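Local coordinates for protein beta-glucoside kinase (Listeria monocytogenes, PDB 4HTL) that phosphorylates cellobiose at the expense of ATP, giving cellobiose-6'-phosphate, and may also regulate transcription of the cellobiose uptake operon, at residues Arg185-Leu190 with Glu215-Glu220; Phe204-Tyr207 with Val213-Arg216; Pro65-Pro70 with Ile75-Ala80; Ala110-Lys115 with Ala285-Leu290. All blocks are in the same frame, centred on the assembly; numbering follows the deposited sequence. Where two conformers were deposited one is given.

Contact 1: Arg185-Leu190 with Glu215-Glu220; sequences RQYAEL and ERLITE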
loop_
_atom_site.group_PDB
_atom_site.type_symbol
_atom_site.label_atom_id
_atom_site.label_comp_id
_atom_site.label_asym_id
_atom_site.label_seq_id
_atom_site.Cartn_x
_atom_site.Cartn_y
_atom_site.Cartn_z
ATOM N N ARG A 185 1.038 -9.304 27.068
ATOM C CA ARG A 185 0.006 -8.551 27.797
ATOM C C ARG A 185 -1.274 -9.349 27.953
ATOM O O ARG A 185 -1.845 -9.401 29.035
ATOM C CB ARG A 185 -0.286 -7.240 27.108
ATOM C CG ARG A 185 0.836 -6.251 27.313
ATOM C CD ARG A 185 0.534 -4.858 26.759
ATOM N NE ARG A 185 -0.805 -4.384 27.134
ATOM C CZ ARG A 185 -1.730 -3.958 26.270
ATOM N NH1 ARG A 185 -1.468 -3.900 24.961
ATOM N NH2 ARG A 185 -2.929 -3.569 26.709
ATOM N N GLN A 186 -1.732 -9.977 26.872
ATOM C CA GLN A 186 -2.922 -10.768 26.943
ATOM C C GLN A 186 -2.754 -11.962 27.881
ATOM O O GLN A 186 -3.651 -12.283 28.656
ATOM C CB GLN A 186 -3.312 -11.283 25.561
ATOM C CG GLN A 186 -3.762 -10.195 24.608
ATOM C CD GLN A 186 -3.852 -10.618 23.140
ATOM O OE1 GLN A 186 -3.266 -11.630 22.738
ATOM N NE2 GLN A 186 -4.596 -9.823 22.320
ATOM N N TYR A 187 -1.626 -12.655 27.764
ATOM C CA TYR A 187 -1.349 -13.779 28.654
ATOM C C TYR A 187 -1.332 -13.372 30.115
ATOM O O TYR A 187 -1.895 -14.089 30.970
ATOM C CB TYR A 187 -0.044 -14.460 28.264
ATOM C CG TYR A 187 0.061 -15.877 28.835
ATOM C CD1 TYR A 187 -0.766 -16.897 28.368
ATOM C CD2 TYR A 187 0.998 -16.185 29.812
ATOM C CE1 TYR A 187 -0.692 -18.169 28.884
ATOM C CE2 TYR A 187 1.096 -17.464 30.317
ATOM C CZ TYR A 187 0.238 -18.452 29.848
ATOM O OH TYR A 187 0.335 -19.723 30.336
ATOM N N ALA A 188 -0.723 -12.225 30.420
ATOM C CA ALA A 188 -0.775 -11.683 31.785
ATOM C C ALA A 188 -2.220 -11.475 32.268
ATOM O O ALA A 188 -2.594 -11.896 33.380
ATOM C CB ALA A 188 0.003 -10.382 31.854
ATOM N N GLU A 189 -3.053 -10.867 31.426
ATOM C CA GLU A 189 -4.478 -10.648 31.769
ATOM C C GLU A 189 -5.237 -11.936 31.991
ATOM O O GLU A 189 -6.073 -12.038 32.903
ATOM C CB GLU A 189 -5.199 -9.886 30.652
ATOM C CG GLU A 189 -4.788 -8.439 30.543
ATOM C CD GLU A 189 -5.649 -7.626 29.601
ATOM O OE1 GLU A 189 -6.566 -8.197 28.949
ATOM O OE2 GLU A 189 -5.390 -6.405 29.494
ATOM N N LEU A 190 -4.987 -12.915 31.134
ATOM C CA LEU A 190 -5.738 -14.170 31.209
ATOM C C LEU A 190 -5.312 -15.028 32.383
ATOM O O LEU A 190 -6.167 -15.692 32.968
ATOM C CB LEU A 190 -5.696 -14.960 29.891
ATOM C CG LEU A 190 -6.761 -14.675 28.813
ATOM C CD1 LEU A 190 -8.133 -15.188 29.237
ATOM C CD2 LEU A 190 -6.821 -13.218 28.454
ATOM N N GLU A 215 -3.700 -21.418 22.963
ATOM C CA GLU A 215 -4.245 -21.647 21.647
ATOM C C GLU A 215 -5.006 -20.445 21.131
ATOM O O GLU A 215 -4.815 -20.030 19.975
ATOM C CB GLU A 215 -5.076 -22.912 21.558
ATOM C CG GLU A 215 -4.227 -24.157 21.612
ATOM C CD GLU A 215 -5.023 -25.449 21.718
ATOM O OE1 GLU A 215 -6.220 -25.417 22.102
ATOM O OE2 GLU A 215 -4.447 -26.513 21.395
ATOM N N ARG A 216 -5.875 -19.872 21.955
ATOM C CA ARG A 216 -6.650 -18.747 21.485
ATOM C C ARG A 216 -5.740 -17.564 21.193
ATOM O O ARG A 216 -5.894 -16.885 20.178
ATOM C CB ARG A 216 -7.765 -18.375 22.486
ATOM C CG ARG A 216 -8.639 -17.219 21.996
ATOM C CD ARG A 216 -9.831 -16.955 22.922
ATOM N NE ARG A 216 -10.568 -15.820 22.418
ATOM C CZ ARG A 216 -11.382 -15.837 21.360
ATOM N NH1 ARG A 216 -11.685 -16.966 20.734
ATOM N NH2 ARG A 216 -11.941 -14.710 20.946
ATOM N N LEU A 217 -4.803 -17.295 22.082
ATOM C CA LEU A 217 -3.924 -16.137 21.881
ATOM C C LEU A 217 -3.137 -16.242 20.577
ATOM O O LEU A 217 -3.050 -15.278 19.774
ATOM C CB LEU A 217 -2.980 -15.946 23.062
ATOM C CG LEU A 217 -3.517 -15.659 24.424
ATOM C CD1 LEU A 217 -2.345 -15.211 25.342
ATOM C CD2 LEU A 217 -4.740 -14.763 24.462
ATOM N N ILE A 218 -2.596 -17.419 20.325
ATOM C CA ILE A 218 -1.771 -17.626 19.147
ATOM C C ILE A 218 -2.615 -17.603 17.877
ATOM O O ILE A 218 -2.224 -16.981 16.863
ATOM C CB ILE A 218 -0.901 -18.933 19.236
ATOM C CG1 ILE A 218 0.111 -18.814 20.426
ATOM C CG2 ILE A 218 -0.223 -19.204 17.877
ATOM C CD1 ILE A 218 1.026 -17.597 20.404
ATOM N N THR A 219 -3.776 -18.232 17.956
ATOM C CA THR A 219 -4.716 -18.237 16.827
ATOM C C THR A 219 -5.123 -16.811 16.420
ATOM O O THR A 219 -5.117 -16.464 15.225
ATOM C CB THR A 219 -5.926 -19.137 17.086
ATOM O OG1 THR A 219 -5.473 -20.470 17.365
ATOM C CG2 THR A 219 -6.885 -19.183 15.872
ATOM N N GLU A 220 -5.448 -15.998 17.415
ATOM C CA GLU A 220 -5.849 -14.607 17.166
ATOM C C GLU A 220 -4.682 -13.791 16.600
ATOM O O GLU A 220 -4.885 -12.965 15.734
ATOM C CB GLU A 220 -6.427 -13.952 18.403
ATOM C CG GLU A 220 -7.705 -14.639 18.855
ATOM C CD GLU A 220 -8.904 -14.321 17.981
ATOM O OE1 GLU A 220 -9.188 -13.135 17.851
ATOM O OE2 GLU A 220 -9.564 -15.230 17.451
HETATM O O HOH W 1 -3.404 -12.544 20.256
#
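Leu217 of helix 212-236 packs against Gln186 and Tyr187 of helix 180-191, where two helices of the kinase meet. The closest CA atoms, those of Gln186 and Leu217, are 7.4 Å apart. No direct hydrogen bond joins the segments. The two methyls of Leu217 divide the work. CD1 approaches the backbone of the other helix, 3.6 Å from Tyr187 N. The same methyl lies 3.8 Å from Tyr187 CB and sits at the edge of the tyrosine ring, near its plane. With chi1 at -161°, CG of Tyr187 lies beside its own carbonyl carbon, and the side chain runs nearly perpendicular to that of Leu217. CD2 of Leu217 faces Gln186, 3.9 Å from its OE1. The contact is part of the packing of helices 180-191, 200-208 and 212-236: Leu183 of the first also touches Leu217, and Ile203 of the second touches Tyr187. Gln186 and Leu217 lie alongside each other, running in opposite senses. The extended glutamine chain carries its amide along the leucine to a water. This water donates to Gln186 OE1 at 2.6 Å and to Leu217 O at 2.8 Å.

Contact 2: Phe204-Tyr207 with Val213-Arg216; sequences FANY and VSER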
loop_
_atom_site.group_PDB
_atom_site.type_symbol
_atom_site.label_atom_id
_atom_site.label_comp_id
_atom_site.label_asym_id
_atom_site.label_seq_id
_atom_site.Cartn_x
_atom_site.Cartn_y
_atom_site.Cartn_z
ATOM N N PHE A 204 4.226 -19.890 23.556
ATOM C CA PHE A 204 4.317 -20.886 22.507
ATOM C C PHE A 204 4.501 -22.304 23.015
ATOM O O PHE A 204 4.024 -23.243 22.364
ATOM C CB PHE A 204 5.449 -20.543 21.537
ATOM C CG PHE A 204 5.040 -19.530 20.478
ATOM C CD1 PHE A 204 4.183 -19.904 19.462
ATOM C CD2 PHE A 204 5.467 -18.218 20.536
ATOM C CE1 PHE A 204 3.760 -19.004 18.507
ATOM C CE2 PHE A 204 5.088 -17.307 19.568
ATOM C CZ PHE A 204 4.238 -17.703 18.545
ATOM N N ALA A 205 5.249 -22.470 24.105
ATOM C CA ALA A 205 5.397 -23.785 24.703
ATOM C C ALA A 205 4.049 -24.300 25.193
ATOM O O ALA A 205 3.672 -25.453 24.943
ATOM C CB ALA A 205 6.454 -23.775 25.838
ATOM N N ASN A 206 3.281 -23.433 25.835
ATOM C CA ASN A 206 1.951 -23.818 26.264
ATOM C C ASN A 206 1.046 -24.111 25.076
ATOM O O ASN A 206 0.297 -25.051 25.087
ATOM C CB ASN A 206 1.347 -22.760 27.158
ATOM C CG ASN A 206 2.084 -22.638 28.454
ATOM O OD1 ASN A 206 2.740 -23.572 28.876
ATOM N ND2 ASN A 206 1.984 -21.491 29.087
ATOM N N TYR A 207 1.171 -23.321 24.025
ATOM C CA TYR A 207 0.451 -23.585 22.778
ATOM C C TYR A 207 0.758 -25.002 22.248
ATOM O O TYR A 207 -0.138 -25.766 21.891
ATOM C CB TYR A 207 0.889 -22.520 21.752
ATOM C CG TYR A 207 0.367 -22.712 20.352
ATOM C CD1 TYR A 207 -0.965 -22.466 20.052
ATOM C CD2 TYR A 207 1.211 -23.062 19.299
ATOM C CE1 TYR A 207 -1.463 -22.665 18.791
ATOM C CE2 TYR A 207 0.716 -23.244 18.016
ATOM C CZ TYR A 207 -0.608 -23.025 17.752
ATOM O OH TYR A 207 -1.144 -23.193 16.482
ATOM N N VAL A 213 -5.999 -21.558 26.534
ATOM C CA VAL A 213 -5.820 -20.095 26.625
ATOM C C VAL A 213 -4.764 -19.685 25.618
ATOM O O VAL A 213 -4.964 -18.735 24.849
ATOM C CB VAL A 213 -5.474 -19.627 28.059
ATOM C CG1 VAL A 213 -4.742 -18.279 28.063
ATOM C CG2 VAL A 213 -6.745 -19.573 28.978
ATOM N N SER A 214 -3.640 -20.413 25.605
ATOM C CA SER A 214 -2.567 -20.147 24.684
ATOM C C SER A 214 -2.970 -20.339 23.231
ATOM O O SER A 214 -2.575 -19.535 22.355
ATOM C CB SER A 214 -1.376 -21.004 25.038
ATOM O OG SER A 214 -0.950 -20.729 26.388
ATOM N N GLU A 215 -3.700 -21.418 22.963
ATOM C CA GLU A 215 -4.245 -21.647 21.647
ATOM C C GLU A 215 -5.006 -20.445 21.131
ATOM O O GLU A 215 -4.815 -20.030 19.975
ATOM C CB GLU A 215 -5.076 -22.912 21.558
ATOM C CG GLU A 215 -4.227 -24.157 21.612
ATOM C CD GLU A 215 -5.023 -25.449 21.718
ATOM O OE1 GLU A 215 -6.220 -25.417 22.102
ATOM O OE2 GLU A 215 -4.447 -26.513 21.395
ATOM N N ARG A 216 -5.875 -19.872 21.955
ATOM C CA ARG A 216 -6.650 -18.747 21.485
ATOM C C ARG A 216 -5.740 -17.564 21.193
ATOM O O ARG A 216 -5.894 -16.885 20.178
ATOM C CB ARG A 216 -7.765 -18.375 22.486
ATOM C CG ARG A 216 -8.639 -17.219 21.996
ATOM C CD ARG A 216 -9.831 -16.955 22.922
ATOM N NE ARG A 216 -10.568 -15.820 22.418
ATOM C CZ ARG A 216 -11.382 -15.837 21.360
ATOM N NH1 ARG A 216 -11.685 -16.966 20.734
ATOM N NH2 ARG A 216 -11.941 -14.710 20.946
HETATM O O HOH W 2 -2.045 -26.473 20.018
#
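Tyr207 and Ser214 meet in a helix-loop-helix, where a short loop joins the consecutive helices 200-208 and 212-236. The CA atoms of Tyr207 and Ser214 are 5.0 Å apart, and Ser214 is the residue that packs at this close point. The CB of Ser214 points toward segment 204-207 and rests 3.6 Å from Tyr207 N. The serine OG lies beside Asn206, 3.2 Å from its CB. This is packing and not a hydrogen bond. The polar partner of Ser214 OG is Asp211, the residue just before helix 212-236, whose OD2 is hydrogen-bonded to it.

Tyr207 is turned differently. A chi1 of 174° carries its ring alongside the second helix with an edge toward it. CD1 meets the backbone there, 3.7 Å from Glu215 CA, which lies in the plane of the ring. CD1 is also 4.0 Å from Glu215 CG. Ile218, one turn further along helix 212-236, touches the same tyrosine.

The side chain of Glu215 crosses that of Tyr207 at about a right angle. Its chain is extended beyond CG, which carries the carboxylate past the ring and does not lay it flat on a face. The planes of ring and carboxylate are 76° apart. A water links the two residues. It lies over one face of the Tyr207 ring, offset toward the rim. It donates to Tyr207 O at 2.8 Å and to Glu215 OE2, also at 2.8 Å.

Contact 3: Pro65-Pro70 with Ile75-Ala80; sequences PGYVNP and ITMGGA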
loop_
_atom_site.group_PDB
_atom_site.type_symbol
_atom_site.label_atom_id
_atom_site.label_comp_id
_atom_site.label_asym_id
_atom_site.label_seq_id
_atom_site.Cartn_x
_atom_site.Cartn_y
_atom_site.Cartn_z
ATOM N N PRO A 65 15.132 5.674 13.633
ATOM C CA PRO A 65 13.666 5.593 13.629
ATOM C C PRO A 65 12.990 6.879 13.225
ATOM O O PRO A 65 13.598 7.959 13.224
ATOM C CB PRO A 65 13.308 5.153 15.052
ATOM C CG PRO A 65 14.460 5.599 15.879
ATOM C CD PRO A 65 15.684 5.611 14.995
ATOM N N GLY A 66 11.752 6.733 12.768
ATOM C CA GLY A 66 10.915 7.884 12.494
ATOM C C GLY A 66 10.943 8.241 11.004
ATOM O O GLY A 66 11.130 7.351 10.154
ATOM N N TYR A 67 10.781 9.539 10.699
ATOM C CA TYR A 67 10.607 10.008 9.348
ATOM C C TYR A 67 11.788 10.891 9.030
ATOM O O TYR A 67 12.061 11.879 9.754
ATOM C CB TYR A 67 9.267 10.764 9.227
ATOM C CG TYR A 67 8.054 9.987 9.714
ATOM C CD1 TYR A 67 7.919 8.624 9.466
ATOM C CD2 TYR A 67 6.994 10.640 10.336
ATOM C CE1 TYR A 67 6.797 7.933 9.901
ATOM C CE2 TYR A 67 5.889 9.960 10.788
ATOM C CZ TYR A 67 5.778 8.613 10.539
ATOM O OH TYR A 67 4.674 7.912 10.977
ATOM N N VAL A 68 12.530 10.500 8.004
ATOM C CA VAL A 68 13.778 11.141 7.628
ATOM C C VAL A 68 13.753 11.506 6.160
ATOM O O VAL A 68 13.477 10.633 5.326
ATOM C CB VAL A 68 14.974 10.150 7.812
ATOM C CG1 VAL A 68 16.263 10.762 7.281
ATOM C CG2 VAL A 68 15.127 9.738 9.263
ATOM N N ASN A 69 14.041 12.765 5.842
ATOM C CA ASN A 69 14.282 13.177 4.478
ATOM C C ASN A 69 15.685 12.690 4.140
ATOM O O ASN A 69 16.666 13.156 4.705
ATOM C CB ASN A 69 14.147 14.688 4.345
ATOM C CG ASN A 69 14.410 15.185 2.941
ATOM O OD1 ASN A 69 15.210 14.605 2.203
ATOM N ND2 ASN A 69 13.737 16.280 2.562
ATOM N N PRO A 70 15.778 11.714 3.244
ATOM C CA PRO A 70 17.056 11.063 3.025
ATOM C C PRO A 70 18.044 11.924 2.254
ATOM O O PRO A 70 19.211 11.596 2.248
ATOM C CB PRO A 70 16.672 9.835 2.232
ATOM C CG PRO A 70 15.460 10.248 1.471
ATOM C CD PRO A 70 14.726 11.198 2.360
ATOM N N ILE A 75 15.226 14.915 10.177
ATOM C CA ILE A 75 14.286 14.002 10.869
ATOM C C ILE A 75 13.122 14.849 11.311
ATOM O O ILE A 75 13.265 15.706 12.173
ATOM C CB ILE A 75 14.910 13.328 12.111
ATOM C CG1 ILE A 75 16.149 12.526 11.720
ATOM C CG2 ILE A 75 13.904 12.403 12.829
ATOM C CD1 ILE A 75 16.928 11.935 12.891
ATOM N N THR A 76 11.974 14.637 10.679
ATOM C CA THR A 76 10.796 15.417 10.980
ATOM C C THR A 76 10.097 14.890 12.237
ATOM O O THR A 76 9.531 15.649 12.981
ATOM C CB THR A 76 9.857 15.446 9.769
ATOM O OG1 THR A 76 9.458 14.117 9.452
ATOM C CG2 THR A 76 10.616 16.014 8.549
HETATM N N MSE A 77 10.158 13.587 12.473
HETATM C CA MSE A 77 9.544 12.957 13.651
HETATM C C MSE A 77 10.522 11.874 14.051
HETATM O O MSE A 77 10.815 10.999 13.245
HETATM C CB MSE A 77 8.180 12.344 13.276
HETATM C CG MSE A 77 7.256 11.936 14.443
HETATM SE SE MSE A 77 7.511 10.180 15.310
HETATM C CE MSE A 77 7.474 8.947 13.814
ATOM N N GLY A 78 11.034 11.915 15.268
ATOM C CA GLY A 78 12.091 10.975 15.635
ATOM C C GLY A 78 11.715 9.595 16.138
ATOM O O GLY A 78 12.535 8.930 16.764
ATOM N N GLY A 79 10.514 9.122 15.854
ATOM C CA GLY A 79 10.046 7.862 16.445
ATOM C C GLY A 79 10.001 7.969 17.963
ATOM O O GLY A 79 9.362 8.878 18.489
ATOM N N ALA A 80 10.702 7.069 18.667
ATOM C CA ALA A 80 10.741 7.091 20.141
ATOM C C ALA A 80 11.618 8.215 20.690
ATOM O O ALA A 80 11.545 8.514 21.864
ATOM C CB ALA A 80 11.233 5.755 20.684
HETATM O O HOH W 3 14.975 9.184 15.184
#
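Tyr67 and Met77 form the hydrogen-bonded pair of an antiparallel beta hairpin, strands 67-68 and 74-77, that carries a beta bulge. Tyr67 N donates to Met77 O at 2.9 Å, in the carbonyl plane. Thr76 N donates to Tyr67 O, also at 2.9 Å, but tilted from the carbonyl plane. The register then shifts by one residue, and Val68 faces Ile75 as a non-hydrogen-bonded pair. Val68 CG2 meets Ile75 CG1 at 3.9 Å, and both side chains touch Ile103 of strand 101-105. Tyr67 and Met77 project from the other face. Met77 is selenomethionine, and its chain kinks at the second and third torsions (-84° and -53°), which folds CE over one face of the Tyr67 ring. CE is 3.8 Å from the ring centroid, a CH-pi contact, while SE stays oblique to the ring. Tyr67 OH is hydrogen-bonded to Glu155. Met77 N is buried without a partner.

Gly66 CA makes a CA-H...O contact with Met77 O, 3.2 Å away. The preceding Pro65 lies beside Ile11, which probably belongs to the ATP site. A water donates to Pro65 O at 2.7 Å and to Gly78 O at 2.9 Å.

Contact 4: Ala110-Lys115 with Ala285-Leu290; sequences ALLAEK and AVYHFL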
loop_
_atom_site.group_PDB
_atom_site.type_symbol
_atom_site.label_atom_id
_atom_site.label_comp_id
_atom_site.label_asym_id
_atom_site.label_seq_id
_atom_site.Cartn_x
_atom_site.Cartn_y
_atom_site.Cartn_z
ATOM N N ALA A 110 16.654 -1.699 6.722
ATOM C CA ALA A 110 16.610 -3.146 6.799
ATOM C C ALA A 110 16.124 -3.709 5.476
ATOM O O ALA A 110 16.603 -4.767 5.052
ATOM C CB ALA A 110 15.723 -3.648 7.951
ATOM N N LEU A 111 15.209 -3.013 4.801
ATOM C CA LEU A 111 14.794 -3.477 3.487
ATOM C C LEU A 111 15.976 -3.385 2.496
ATOM O O LEU A 111 16.186 -4.270 1.704
ATOM C CB LEU A 111 13.622 -2.680 2.975
ATOM C CG LEU A 111 13.055 -3.135 1.620
ATOM C CD1 LEU A 111 11.552 -2.889 1.537
ATOM C CD2 LEU A 111 13.785 -2.412 0.463
ATOM N N LEU A 112 16.700 -2.283 2.551
ATOM C CA LEU A 112 17.844 -2.089 1.672
ATOM C C LEU A 112 18.905 -3.168 1.866
ATOM O O LEU A 112 19.524 -3.583 0.890
ATOM C CB LEU A 112 18.413 -0.683 1.824
ATOM C CG LEU A 112 17.549 0.491 1.301
ATOM C CD1 LEU A 112 18.190 1.832 1.688
ATOM C CD2 LEU A 112 17.178 0.420 -0.180
ATOM N N ALA A 113 19.086 -3.641 3.100
ATOM C CA ALA A 113 19.986 -4.765 3.358
ATOM C C ALA A 113 19.493 -6.015 2.599
ATOM O O ALA A 113 20.297 -6.761 1.973
ATOM C CB ALA A 113 20.175 -5.023 4.843
ATOM N N GLU A 114 18.188 -6.241 2.655
ATOM C CA GLU A 114 17.581 -7.355 1.924
ATOM C C GLU A 114 17.813 -7.269 0.395
ATOM O O GLU A 114 18.123 -8.287 -0.265
ATOM C CB GLU A 114 16.070 -7.474 2.269
ATOM C CG GLU A 114 15.531 -8.903 2.158
ATOM C CD GLU A 114 16.143 -9.838 3.160
ATOM O OE1 GLU A 114 16.844 -10.790 2.761
ATOM O OE2 GLU A 114 15.918 -9.578 4.340
ATOM N N LYS A 115 17.659 -6.056 -0.142
ATOM C CA LYS A 115 17.881 -5.754 -1.568
ATOM C C LYS A 115 19.374 -5.947 -1.944
ATOM O O LYS A 115 19.712 -6.483 -3.007
ATOM C CB LYS A 115 17.435 -4.329 -1.912
ATOM C CG LYS A 115 17.791 -3.884 -3.322
ATOM C CD LYS A 115 17.067 -4.775 -4.352
ATOM C CE LYS A 115 17.180 -4.368 -5.824
ATOM N NZ LYS A 115 16.488 -5.391 -6.706
ATOM N N ALA A 285 21.988 1.071 5.973
ATOM C CA ALA A 285 22.433 2.462 6.119
ATOM C C ALA A 285 23.602 2.671 5.160
ATOM O O ALA A 285 23.674 3.679 4.458
ATOM C CB ALA A 285 22.839 2.755 7.563
ATOM N N VAL A 286 24.524 1.712 5.144
ATOM C CA VAL A 286 25.652 1.752 4.233
ATOM C C VAL A 286 25.245 1.764 2.770
ATOM O O VAL A 286 25.755 2.574 1.984
ATOM C CB VAL A 286 26.723 0.689 4.578
ATOM C CG1 VAL A 286 27.817 0.579 3.474
ATOM C CG2 VAL A 286 27.315 1.040 5.946
ATOM N N TYR A 287 24.343 0.878 2.391
ATOM C CA TYR A 287 23.820 0.902 1.046
ATOM C C TYR A 287 23.290 2.269 0.649
ATOM O O TYR A 287 23.637 2.784 -0.434
ATOM C CB TYR A 287 22.767 -0.170 0.865
ATOM C CG TYR A 287 22.248 -0.327 -0.527
ATOM C CD1 TYR A 287 22.865 -1.194 -1.426
ATOM C CD2 TYR A 287 21.091 0.304 -0.918
ATOM C CE1 TYR A 287 22.365 -1.385 -2.690
ATOM C CE2 TYR A 287 20.577 0.105 -2.187
ATOM C CZ TYR A 287 21.235 -0.740 -3.065
ATOM O OH TYR A 287 20.745 -0.970 -4.329
ATOM N N HIS A 288 22.462 2.865 1.502
ATOM C CA HIS A 288 21.967 4.219 1.230
ATOM C C HIS A 288 23.089 5.212 1.063
ATOM O O HIS A 288 23.089 5.987 0.117
ATOM C CB HIS A 288 20.995 4.652 2.335
ATOM C CG HIS A 288 20.546 6.064 2.223
ATOM N ND1 HIS A 288 19.863 6.523 1.164
ATOM C CD2 HIS A 288 20.752 7.158 3.063
ATOM C CE1 HIS A 288 19.618 7.841 1.326
ATOM N NE2 HIS A 288 20.176 8.232 2.480
ATOM N N PHE A 289 24.076 5.184 1.964
ATOM C CA PHE A 289 25.239 6.073 1.884
ATOM C C PHE A 289 25.952 5.909 0.549
ATOM O O PHE A 289 26.285 6.898 -0.106
ATOM C CB PHE A 289 26.227 5.760 3.029
ATOM C CG PHE A 289 27.510 6.544 2.953
ATOM C CD1 PHE A 289 27.675 7.705 3.666
ATOM C CD2 PHE A 289 28.559 6.093 2.168
ATOM C CE1 PHE A 289 28.856 8.415 3.587
ATOM C CE2 PHE A 289 29.734 6.793 2.076
ATOM C CZ PHE A 289 29.881 7.965 2.787
ATOM N N LEU A 290 26.157 4.648 0.137
ATOM C CA LEU A 290 26.856 4.352 -1.132
ATOM C C LEU A 290 26.088 4.876 -2.371
ATOM O O LEU A 290 26.695 5.356 -3.333
ATOM C CB LEU A 290 27.139 2.854 -1.263
ATOM C CG LEU A 290 28.202 2.273 -0.314
ATOM C CD1 LEU A 290 28.231 0.756 -0.400
ATOM C CD2 LEU A 290 29.609 2.842 -0.551
#
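Segments 110-115 and 285-290 are helical and cross at 78°, with their axes 8.5 Å apart at closest approach; Leu112 and Tyr287 have the nearest CA atoms. Both side chains point toward the opposite helix and lie roughly perpendicular to each other. Leu112 packs against the CD2 and CE2 atoms of the Tyr287 ring. Its CB is 4.0 Å from Tyr287 CD2, and its own CD2 is 4.0 Å from Tyr287 CE2. The carbonyl O of Leu112 stands over one face of the same ring. The first torsion of Tyr287 (-174°) sends the ring out from its own helix toward helix 106-117. Trp116, next along that helix, also meets the ring, with the planes at about 45°.

The other methyl of Leu112, CD1, turns to the neighbouring residue and touches His288 CB at 4.0 Å. The imidazole leads away from this contact, toward Ala102 and Glu104 of strand 101-105. Lys115 takes a marginal part. Its CG passes 4.3 Å from Tyr287 OH, while its NZ goes elsewhere, to the carbonyls of Gln121 and Leu123. No hydrogen bond joins the two segments, and the contact is mainly apolar.

Helix 280-293, near the end of the chain, also lays Val286 and Phe289 on strands 6-11 and 59-64. A late helix thus returns to the first sheet and crosses helix 106-117, in keeping with the two-domain actin-like ATPase fold of the ROK kinases.

In the fold
From the N terminus, contact 3 comes first. It closes a short hairpin loop soon after strand 59-64 of the first sheet. Contact 4 opens later, on helix 106-117, and closes only near the C terminus, bringing helix 280-293 against helix 106-117. Contacts 1 and 2 both nest inside that long loop. Contact 1 opens on helix 180-191, contact 2 later on helix 200-208. Both close on the same stretch of helix 212-236, where they share Glu215 and Arg216, and the two touch. They lie on the opposite side of the chain's centre from contact 4, with centres about 36 and 37 Å from its own. Contacts 3 and 4 touch through Pro70 and His288.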